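Local coordinates for RegF protein (Neisseria gonorrhoeae, PDB 4HOJ), which binds glutathione as a glutathione S-transferase homologue of the stringent starvation protein A type, and probably acts in the bacterial starvation response, at residues A[97-102]-A[153-158]; A[108-113]-A[121-126]; A[158-163]-A[178-183]. All blocks are in the same frame, centred on the assembly; numbering follows the deposited sequence.

Interaction 1. Residues A[97-102]-A[153-158]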
loop_
_atom_site.group_PDB
_atom_site.type_symbol
_atom_site.label_atom_id
_atom_site.label_comp_id
_atom_site.label_asym_id
_atom_site.label_seq_id
_atom_site.Cartn_x
_atom_site.Cartn_y
_atom_site.Cartn_z
ATOM N N TYR A 97 -2.518 -5.861 0.543
ATOM C CA TYR A 97 -3.282 -4.667 0.844
ATOM C C TYR A 97 -4.481 -5.046 1.711
ATOM O O TYR A 97 -4.764 -4.364 2.720
ATOM C CB TYR A 97 -3.744 -4.013 -0.502
ATOM C CG TYR A 97 -4.671 -2.829 -0.238
ATOM C CD1 TYR A 97 -4.169 -1.564 0.059
ATOM C CD2 TYR A 97 -6.018 -2.975 -0.286
ATOM C CE1 TYR A 97 -5.015 -0.476 0.355
ATOM C CE2 TYR A 97 -6.882 -1.885 -0.023
ATOM C CZ TYR A 97 -6.370 -0.658 0.341
ATOM O OH TYR A 97 -7.176 0.399 0.657
ATOM N N ARG A 98 -5.220 -6.095 1.341
ATOM C CA ARG A 98 -6.359 -6.465 2.165
ATOM C C ARG A 98 -5.944 -6.922 3.560
ATOM O O ARG A 98 -6.677 -6.645 4.516
ATOM C CB ARG A 98 -7.186 -7.523 1.468
ATOM C CG ARG A 98 -7.891 -6.885 0.231
ATOM C CD ARG A 98 -9.054 -7.668 -0.307
ATOM N NE ARG A 98 -10.008 -7.972 0.741
ATOM C CZ ARG A 98 -10.871 -8.970 0.669
ATOM N NH1 ARG A 98 -10.949 -9.688 -0.465
ATOM N NH2 ARG A 98 -11.673 -9.205 1.706
ATOM N N MET A 99 -4.821 -7.627 3.718
ATOM C CA MET A 99 -4.358 -7.956 5.078
ATOM C C MET A 99 -4.042 -6.706 5.868
ATOM O O MET A 99 -4.347 -6.622 7.058
ATOM C CB MET A 99 -3.146 -8.867 5.047
ATOM C CG MET A 99 -3.428 -10.239 4.451
ATOM S SD MET A 99 -2.167 -11.422 4.916
ATOM C CE MET A 99 -0.780 -10.776 3.981
ATOM N N GLU A 100 -3.467 -5.671 5.256
ATOM C CA GLU A 100 -3.160 -4.456 5.977
ATOM C C GLU A 100 -4.397 -3.803 6.438
ATOM O O GLU A 100 -4.474 -3.278 7.561
ATOM C CB GLU A 100 -2.295 -3.426 5.189
ATOM C CG GLU A 100 -0.754 -3.604 5.089
ATOM C CD GLU A 100 0.058 -4.222 6.315
ATOM O OE1 GLU A 100 0.971 -3.614 6.942
ATOM O OE2 GLU A 100 -0.232 -5.327 6.538
ATOM N N LYS A 101 -5.431 -3.789 5.586
ATOM C CA LYS A 101 -6.652 -3.041 5.899
ATOM C C LYS A 101 -7.637 -3.803 6.810
ATOM O O LYS A 101 -8.439 -3.180 7.489
ATOM C CB LYS A 101 -7.358 -2.692 4.574
ATOM C CG LYS A 101 -8.713 -2.023 4.707
ATOM C CD LYS A 101 -9.135 -1.394 3.385
ATOM C CE LYS A 101 -10.525 -0.824 3.511
ATOM N NZ LYS A 101 -10.962 -0.023 2.337
ATOM N N GLU A 102 -7.557 -5.136 6.793
ATOM C CA GLU A 102 -8.580 -5.972 7.463
ATOM C C GLU A 102 -8.034 -6.819 8.601
ATOM O O GLU A 102 -8.831 -7.366 9.394
ATOM C CB GLU A 102 -9.243 -6.899 6.435
ATOM C CG GLU A 102 -9.873 -6.146 5.284
ATOM C CD GLU A 102 -10.297 -7.046 4.149
ATOM O OE1 GLU A 102 -10.368 -8.270 4.336
ATOM O OE2 GLU A 102 -10.516 -6.505 3.042
ATOM N N ASP A 153 3.401 -14.717 2.620
ATOM C CA ASP A 153 3.592 -15.510 3.838
ATOM C C ASP A 153 4.413 -14.769 4.898
ATOM O O ASP A 153 4.098 -14.760 6.089
ATOM C CB ASP A 153 4.290 -16.823 3.497
ATOM C CG ASP A 153 3.528 -17.614 2.427
ATOM O OD1 ASP A 153 2.420 -18.108 2.742
ATOM O OD2 ASP A 153 4.029 -17.742 1.313
ATOM N N VAL A 154 5.432 -14.081 4.442
ATOM C CA VAL A 154 6.258 -13.301 5.345
ATOM C C VAL A 154 5.425 -12.265 6.070
ATOM O O VAL A 154 5.550 -12.098 7.306
ATOM C CB VAL A 154 7.384 -12.591 4.589
ATOM C CG1 VAL A 154 8.073 -11.532 5.470
ATOM C CG2 VAL A 154 8.393 -13.616 4.073
ATOM N N ALA A 155 4.570 -11.549 5.331
ATOM C CA ALA A 155 3.818 -10.427 5.936
ATOM C C ALA A 155 2.831 -10.946 7.024
ATOM O O ALA A 155 2.612 -10.278 8.024
ATOM C CB ALA A 155 3.100 -9.680 4.828
ATOM N N LEU A 156 2.247 -12.124 6.807
ATOM C CA LEU A 156 1.272 -12.643 7.737
ATOM C C LEU A 156 1.908 -13.354 8.942
ATOM O O LEU A 156 1.322 -13.376 10.015
ATOM C CB LEU A 156 0.395 -13.637 6.968
ATOM C CG LEU A 156 -0.690 -14.343 7.804
ATOM C CD1 LEU A 156 -1.672 -13.333 8.442
ATOM C CD2 LEU A 156 -1.458 -15.321 6.898
ATOM N N ALA A 157 3.128 -13.882 8.786
ATOM C CA ALA A 157 3.688 -14.802 9.780
ATOM C C ALA A 157 3.752 -14.170 11.184
ATOM O O ALA A 157 3.497 -14.868 12.135
ATOM C CB ALA A 157 5.080 -15.285 9.304
ATOM N N PRO A 158 4.159 -12.917 11.366
ATOM C CA PRO A 158 4.224 -12.395 12.758
ATOM C C PRO A 158 2.911 -12.371 13.467
ATOM O O PRO A 158 2.900 -12.479 14.715
ATOM C CB PRO A 158 4.797 -11.002 12.574
ATOM C CG PRO A 158 5.622 -11.144 11.234
ATOM C CD PRO A 158 4.675 -11.932 10.397
#

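Interaction 2. Residues A[108-113]-A[121-126]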
loop_
_atom_site.group_PDB
_atom_site.type_symbol
_atom_site.label_atom_id
_atom_site.label_comp_id
_atom_site.label_asym_id
_atom_site.label_seq_id
_atom_site.Cartn_x
_atom_site.Cartn_y
_atom_site.Cartn_z
ATOM N N GLN A 108 -2.579 -3.294 15.023
ATOM C CA GLN A 108 -2.120 -2.028 15.606
ATOM C C GLN A 108 -2.862 -1.626 16.863
ATOM O O GLN A 108 -2.275 -1.000 17.762
ATOM C CB GLN A 108 -2.195 -0.893 14.559
ATOM C CG GLN A 108 -1.178 -1.127 13.407
ATOM C CD GLN A 108 -1.237 -0.060 12.322
ATOM O OE1 GLN A 108 -1.004 1.121 12.600
ATOM N NE2 GLN A 108 -1.621 -0.451 11.117
ATOM N N VAL A 109 -4.165 -1.935 16.904
ATOM C CA VAL A 109 -4.955 -1.664 18.115
ATOM C C VAL A 109 -4.461 -2.504 19.309
ATOM O O VAL A 109 -4.282 -1.997 20.399
ATOM C CB VAL A 109 -6.469 -1.913 17.886
ATOM C CG1 VAL A 109 -7.249 -1.681 19.194
ATOM C CG2 VAL A 109 -7.039 -1.000 16.789
ATOM N N LEU A 110 -4.176 -3.789 19.077
ATOM C CA LEU A 110 -3.678 -4.664 20.129
ATOM C C LEU A 110 -2.312 -4.216 20.564
ATOM O O LEU A 110 -1.934 -4.462 21.705
ATOM C CB LEU A 110 -3.603 -6.105 19.610
ATOM C CG LEU A 110 -4.971 -6.729 19.323
ATOM C CD1 LEU A 110 -4.835 -8.199 19.062
ATOM C CD2 LEU A 110 -5.885 -6.515 20.529
ATOM N N GLU A 111 -1.537 -3.598 19.674
ATOM C CA GLU A 111 -0.196 -3.122 20.023
ATOM C C GLU A 111 -0.152 -1.757 20.696
ATOM O O GLU A 111 0.889 -1.357 21.229
ATOM C CB GLU A 111 0.696 -3.064 18.760
ATOM C CG GLU A 111 1.112 -4.457 18.158
ATOM C CD GLU A 111 2.047 -5.212 19.090
ATOM O OE1 GLU A 111 2.905 -4.610 19.717
ATOM O OE2 GLU A 111 1.868 -6.426 19.161
ATOM N N ASN A 112 -1.276 -1.061 20.662
ATOM C CA ASN A 112 -1.357 0.290 21.189
ATOM C C ASN A 112 -1.649 0.241 22.695
ATOM O O ASN A 112 -2.766 -0.103 23.078
ATOM C CB ASN A 112 -2.458 1.028 20.435
ATOM C CG ASN A 112 -2.625 2.455 20.891
ATOM O OD1 ASN A 112 -1.871 2.952 21.741
ATOM N ND2 ASN A 112 -3.617 3.128 20.313
ATOM N N PRO A 113 -0.677 0.638 23.533
ATOM C CA PRO A 113 -0.860 0.580 24.991
ATOM C C PRO A 113 -2.007 1.474 25.442
ATOM O O PRO A 113 -2.628 1.245 26.487
ATOM C CB PRO A 113 0.459 1.134 25.526
ATOM C CG PRO A 113 1.439 0.923 24.437
ATOM C CD PRO A 113 0.677 1.093 23.169
ATOM N N ALA A 121 -10.694 -5.711 22.666
ATOM C CA ALA A 121 -11.541 -6.885 22.562
ATOM C C ALA A 121 -12.146 -7.008 21.151
ATOM O O ALA A 121 -12.165 -8.093 20.578
ATOM C CB ALA A 121 -12.653 -6.833 23.639
ATOM N N LYS A 122 -12.641 -5.898 20.606
ATOM C CA LYS A 122 -13.158 -5.903 19.238
ATOM C C LYS A 122 -12.073 -6.303 18.233
ATOM O O LYS A 122 -12.333 -7.086 17.306
ATOM C CB LYS A 122 -13.757 -4.550 18.879
ATOM C CG LYS A 122 -14.873 -4.167 19.842
ATOM C CD LYS A 122 -15.898 -3.193 19.254
ATOM C CE LYS A 122 -15.238 -1.982 18.620
ATOM N NZ LYS A 122 -16.234 -0.875 18.478
ATOM N N ALA A 123 -10.858 -5.785 18.424
ATOM C CA ALA A 123 -9.761 -6.141 17.513
ATOM C C ALA A 123 -9.421 -7.618 17.550
ATOM O O ALA A 123 -9.189 -8.232 16.515
ATOM C CB ALA A 123 -8.505 -5.288 17.785
ATOM N N ARG A 124 -9.335 -8.181 18.756
ATOM C CA ARG A 124 -9.027 -9.582 18.945
ATOM C C ARG A 124 -10.110 -10.439 18.284
ATOM O O ARG A 124 -9.796 -11.410 17.569
ATOM C CB ARG A 124 -8.966 -9.810 20.458
ATOM C CG ARG A 124 -8.609 -11.176 20.975
ATOM C CD ARG A 124 -8.446 -11.094 22.501
ATOM N NE ARG A 124 -7.433 -10.109 22.921
ATOM C CZ ARG A 124 -7.663 -9.018 23.656
ATOM N NH1 ARG A 124 -8.878 -8.723 24.093
ATOM N NH2 ARG A 124 -6.654 -8.205 23.962
ATOM N N GLU A 125 -11.363 -10.062 18.482
ATOM C CA GLU A 125 -12.461 -10.761 17.860
ATOM C C GLU A 125 -12.370 -10.708 16.348
ATOM O O GLU A 125 -12.556 -11.721 15.659
ATOM C CB GLU A 125 -13.744 -10.075 18.301
ATOM C CG GLU A 125 -15.012 -10.689 17.755
ATOM C CD GLU A 125 -15.553 -11.761 18.678
ATOM O OE1 GLU A 125 -14.739 -12.334 19.445
ATOM O OE2 GLU A 125 -16.778 -12.014 18.648
ATOM N N ALA A 126 -12.089 -9.522 15.820
ATOM C CA ALA A 126 -12.036 -9.374 14.359
ATOM C C ALA A 126 -10.908 -10.156 13.728
ATOM O O ALA A 126 -11.045 -10.691 12.647
ATOM C CB ALA A 126 -11.970 -7.893 13.960
#

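Interaction 3. Residues A[158-163]-A[178-183]. With CA (calcium ion), chain E.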
loop_
_atom_site.group_PDB
_atom_site.type_symbol
_atom_site.label_atom_id
_atom_site.label_comp_id
_atom_site.label_asym_id
_atom_site.label_seq_id
_atom_site.Cartn_x
_atom_site.Cartn_y
_atom_site.Cartn_z
ATOM N N PRO A 158 4.159 -12.917 11.366
ATOM C CA PRO A 158 4.224 -12.395 12.758
ATOM C C PRO A 158 2.911 -12.371 13.467
ATOM O O PRO A 158 2.900 -12.479 14.715
ATOM C CB PRO A 158 4.797 -11.002 12.574
ATOM C CG PRO A 158 5.622 -11.144 11.234
ATOM C CD PRO A 158 4.675 -11.932 10.397
ATOM N N LEU A 159 1.803 -12.202 12.747
ATOM C CA LEU A 159 0.486 -12.295 13.383
ATOM C C LEU A 159 0.168 -13.708 13.804
ATOM O O LEU A 159 -0.229 -13.934 14.935
ATOM C CB LEU A 159 -0.582 -11.739 12.458
ATOM C CG LEU A 159 -2.041 -12.008 12.882
ATOM C CD1 LEU A 159 -2.272 -11.457 14.288
ATOM C CD2 LEU A 159 -2.974 -11.348 11.884
ATOM N N LEU A 160 0.409 -14.659 12.941
ATOM C CA LEU A 160 0.148 -16.055 13.335
ATOM C C LEU A 160 1.028 -16.508 14.494
ATOM O O LEU A 160 0.560 -17.253 15.351
ATOM C CB LEU A 160 0.347 -16.991 12.108
ATOM C CG LEU A 160 -0.523 -16.616 10.904
ATOM C CD1 LEU A 160 -0.301 -17.615 9.750
ATOM C CD2 LEU A 160 -1.952 -16.613 11.326
ATOM N N TRP A 161 2.276 -16.006 14.562
ATOM C CA TRP A 161 3.130 -16.345 15.698
ATOM C C TRP A 161 2.508 -15.858 17.002
ATOM O O TRP A 161 2.707 -16.510 18.032
ATOM C CB TRP A 161 4.477 -15.656 15.465
ATOM C CG TRP A 161 5.453 -15.981 16.548
ATOM C CD1 TRP A 161 5.868 -15.120 17.515
ATOM C CD2 TRP A 161 6.098 -17.240 16.815
ATOM N NE1 TRP A 161 6.718 -15.768 18.399
ATOM C CE2 TRP A 161 6.900 -17.052 17.959
ATOM C CE3 TRP A 161 6.066 -18.499 16.201
ATOM C CZ2 TRP A 161 7.662 -18.088 18.517
ATOM C CZ3 TRP A 161 6.850 -19.516 16.737
ATOM C CH2 TRP A 161 7.630 -19.294 17.880
ATOM N N ARG A 162 1.772 -14.746 16.955
ATOM C CA ARG A 162 1.245 -14.042 18.111
ATOM C C ARG A 162 -0.169 -14.424 18.463
ATOM O O ARG A 162 -0.731 -13.770 19.374
ATOM C CB ARG A 162 1.331 -12.502 17.880
ATOM C CG ARG A 162 2.769 -11.974 17.998
ATOM C CD ARG A 162 2.869 -10.553 17.366
ATOM N NE ARG A 162 4.148 -9.944 17.646
ATOM C CZ ARG A 162 5.314 -10.252 17.069
ATOM N NH1 ARG A 162 5.326 -11.194 16.097
ATOM N NH2 ARG A 162 6.429 -9.599 17.364
ATOM N N LEU A 163 -0.751 -15.487 17.886
ATOM C CA LEU A 163 -2.156 -15.748 18.246
ATOM C C LEU A 163 -2.333 -16.046 19.721
ATOM O O LEU A 163 -3.287 -15.516 20.349
ATOM C CB LEU A 163 -2.782 -16.860 17.436
ATOM C CG LEU A 163 -2.779 -16.603 15.927
ATOM C CD1 LEU A 163 -3.366 -17.789 15.189
ATOM C CD2 LEU A 163 -3.515 -15.323 15.596
ATOM N N LEU A 178 -3.713 -23.306 10.927
ATOM C CA LEU A 178 -2.742 -23.540 11.999
ATOM C C LEU A 178 -1.642 -24.521 11.557
ATOM O O LEU A 178 -0.483 -24.358 11.957
ATOM C CB LEU A 178 -3.448 -24.071 13.255
ATOM C CG LEU A 178 -4.378 -23.029 13.911
ATOM C CD1 LEU A 178 -5.043 -23.642 15.132
ATOM C CD2 LEU A 178 -3.615 -21.805 14.310
ATOM N N LYS A 179 -1.988 -25.491 10.724
ATOM C CA LYS A 179 -0.987 -26.422 10.202
ATOM C C LYS A 179 -0.034 -25.658 9.280
ATOM O O LYS A 179 1.195 -25.825 9.360
ATOM C CB LYS A 179 -1.651 -27.595 9.468
ATOM C CG LYS A 179 -0.638 -28.489 8.728
ATOM C CD LYS A 179 -1.199 -29.825 8.299
ATOM C CE LYS A 179 -0.192 -30.559 7.420
ATOM N NZ LYS A 179 -0.489 -32.006 7.347
ATOM N N TYR A 180 -0.597 -24.821 8.412
ATOM C CA TYR A 180 0.208 -23.891 7.621
ATOM C C TYR A 180 1.137 -23.022 8.481
ATOM O O TYR A 180 2.335 -22.893 8.158
ATOM C CB TYR A 180 -0.695 -23.010 6.715
ATOM C CG TYR A 180 -0.086 -21.690 6.281
ATOM C CD1 TYR A 180 0.721 -21.594 5.134
ATOM C CD2 TYR A 180 -0.316 -20.530 7.020
ATOM C CE1 TYR A 180 1.261 -20.394 4.742
ATOM C CE2 TYR A 180 0.225 -19.342 6.635
ATOM C CZ TYR A 180 1.014 -19.272 5.506
ATOM O OH TYR A 180 1.545 -18.058 5.134
ATOM N N ALA A 181 0.615 -22.440 9.557
ATOM C CA ALA A 181 1.447 -21.577 10.373
ATOM C C ALA A 181 2.630 -22.394 10.899
ATOM O O ALA A 181 3.733 -21.881 10.900
ATOM C CB ALA A 181 0.665 -21.008 11.513
ATOM N N GLU A 182 2.407 -23.614 11.376
ATOM C CA GLU A 182 3.532 -24.455 11.833
ATOM C C GLU A 182 4.608 -24.700 10.758
ATOM O O GLU A 182 5.821 -24.714 11.066
ATOM C CB GLU A 182 3.042 -25.779 12.435
ATOM C CG GLU A 182 2.188 -25.586 13.690
ATOM C CD GLU A 182 2.820 -24.678 14.750
ATOM O OE1 GLU A 182 4.027 -24.829 15.087
ATOM O OE2 GLU A 182 2.092 -23.791 15.250
ATOM N N ARG A 183 4.207 -24.861 9.508
ATOM C CA ARG A 183 5.194 -24.983 8.439
ATOM C C ARG A 183 6.028 -23.715 8.293
ATOM O O ARG A 183 7.239 -23.831 8.133
ATOM C CB ARG A 183 4.529 -25.352 7.122
ATOM C CG ARG A 183 4.285 -26.857 7.024
ATOM C CD ARG A 183 4.001 -27.289 5.591
ATOM N NE ARG A 183 3.079 -26.353 4.949
ATOM C CZ ARG A 183 1.760 -26.443 5.035
ATOM N NH1 ARG A 183 1.194 -27.438 5.716
ATOM N NH2 ARG A 183 1.000 -25.561 4.430
HETATM CA CA CA E . -0.127 -23.170 14.628
HETATM O O HOH W 1 -0.607 -21.692 16.532
#

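Interaction 1. Residues A[97-102]-A[153-158]
Met99 of helix 86-102 reaches across to Ala155 and Leu156 on helix 151-161, in the all-helical C-terminal domain of the glutathione S-transferase fold. Its sulfur and its terminal methyl take different partners. SD lies 4.0 Å from CB of Leu156 and also touches CD1 of that residue. CE meets the methyl CB of Ala155 at 4.1 Å. The bend at chi3 (-69°) turns CE off the line of the chain and brings it to the alanine. The side chains of Met99 and Leu156 cross at about a right angle, with the sulfur at the crossing. Leu156 has CG anti to its backbone N (chi1 178°). That sets the leucine branch beside the thioether.

Glu100, next to Met99, touches the bound glutathione and forms a salt bridge with Arg17. Arg17 NE in turn binds the carbonyl oxygen of Ala155, so one arginine is bonded to both helices. Where helix 86-102 meets the second subunit, Lys101 makes a cation-pi contact with Tyr49 of that subunit.

All three touching residues are buried. The contact between the two segments is purely apolar. It therefore rests on van der Waals packing, without directional bonds.

Interaction 2. Residues A[108-113]-A[121-126]
Ala123 faces Val109 and Leu110 where two consecutive helices of the C-terminal domain, 104-111 and 117-134, pack as a helical hairpin. The methyl CB of Ala123 is the centre of the contact. It lies 3.9 Å from CB of Val109 and 4.0 Å from CD2 of Leu110. The methine CG of Leu110 is nearly as near to it. Val109 adds its branch CG1, 4.1 Å from the same methyl. The small alanine lets the backbones come close, with CA of Val109 and CA of Ala123 6.6 Å apart.

Leu110 also touches Arg124, the next residue along that helix. Its CD2 lies 3.9 Å from NH2 of Arg124 and approaches the guanidinium obliquely. The two side chains cross at about a right angle. Arg124 starts with CG anti to its backbone N and bends at chi3 (-57°), which carries the guanidinium to Leu110.

Around these groups, NE of Arg124 donates to the carbonyl oxygen of Tyr166, whose side chain packs on Leu110. The same arginine packs on Asp167, a ligand of one calcium ion, so it is a neighbour of that metal site.

Near the turn, a side chain ties the two helices: NE2 of Gln120, on helix 117-134, donates to the backbone oxygen of Val109.

Interaction 3. Residues A[158-163]-A[178-183]
Leu160 packs on Tyr180 and Ala181 where helix 151-161 meets helix 175-185 in the helical C-terminal domain of the glutathione S-transferase fold. This is the tight part. CD1 of Leu160 lies 3.6 Å from CE2 of Tyr180. It comes to the edge of the ring, near its plane, and the two side chains cross at about a right angle. The same methyl is 3.9 Å from CB of Ala181. Leu160 has CG anti to its carbonyl carbon (chi1 -57°), and CD1 continues the chain toward helix 175-185. The phenol is held at its far end by Asp153, whose OD1 is hydrogen-bonded to OH. Leu131 of helix 117-134 packs on both Leu160 and Leu163.

The other part is looser. Leu163 and Leu178 meet by their methyls alone, CD1 to CD2 at 4.1 Å, and cross obliquely. Leu178 is partly exposed. Leu178 and Glu182 belong to a calcium site here, and the ion also binds a water, so the apolar contact gives way to a hydrated metal site. Glu182 bends at chi2 to reach that ion. Its other oxygen, OE1, forms a salt bridge with Arg202. The metal bond itself runs from Glu182 OE2 to calcium, at 2.4 Å.

Overall arrangement
All three contacts lie in the helical C-terminal domain. Interactions 1 and 3 are buried and both use helix 151-161. They share Pro158 and touch each other, so this helix links helix 86-102 to helix 175-185. Interaction 2 lies farther out, with its centre about 16 Å from that of the chain, and is only partly buried. Interactions 1 and 3 are apolar between their segments; interaction 2 adds a methyl-to-guanidinium contact. Their margins differ as well. Interaction 1 borders the glutathione pocket and the subunit interface. Interaction 2 has an arginine beside one calcium site. Interaction 3 supplies a ligand to another calcium ion. Helix 117-134 packs in both interaction 2 and the surroundings of interaction 3.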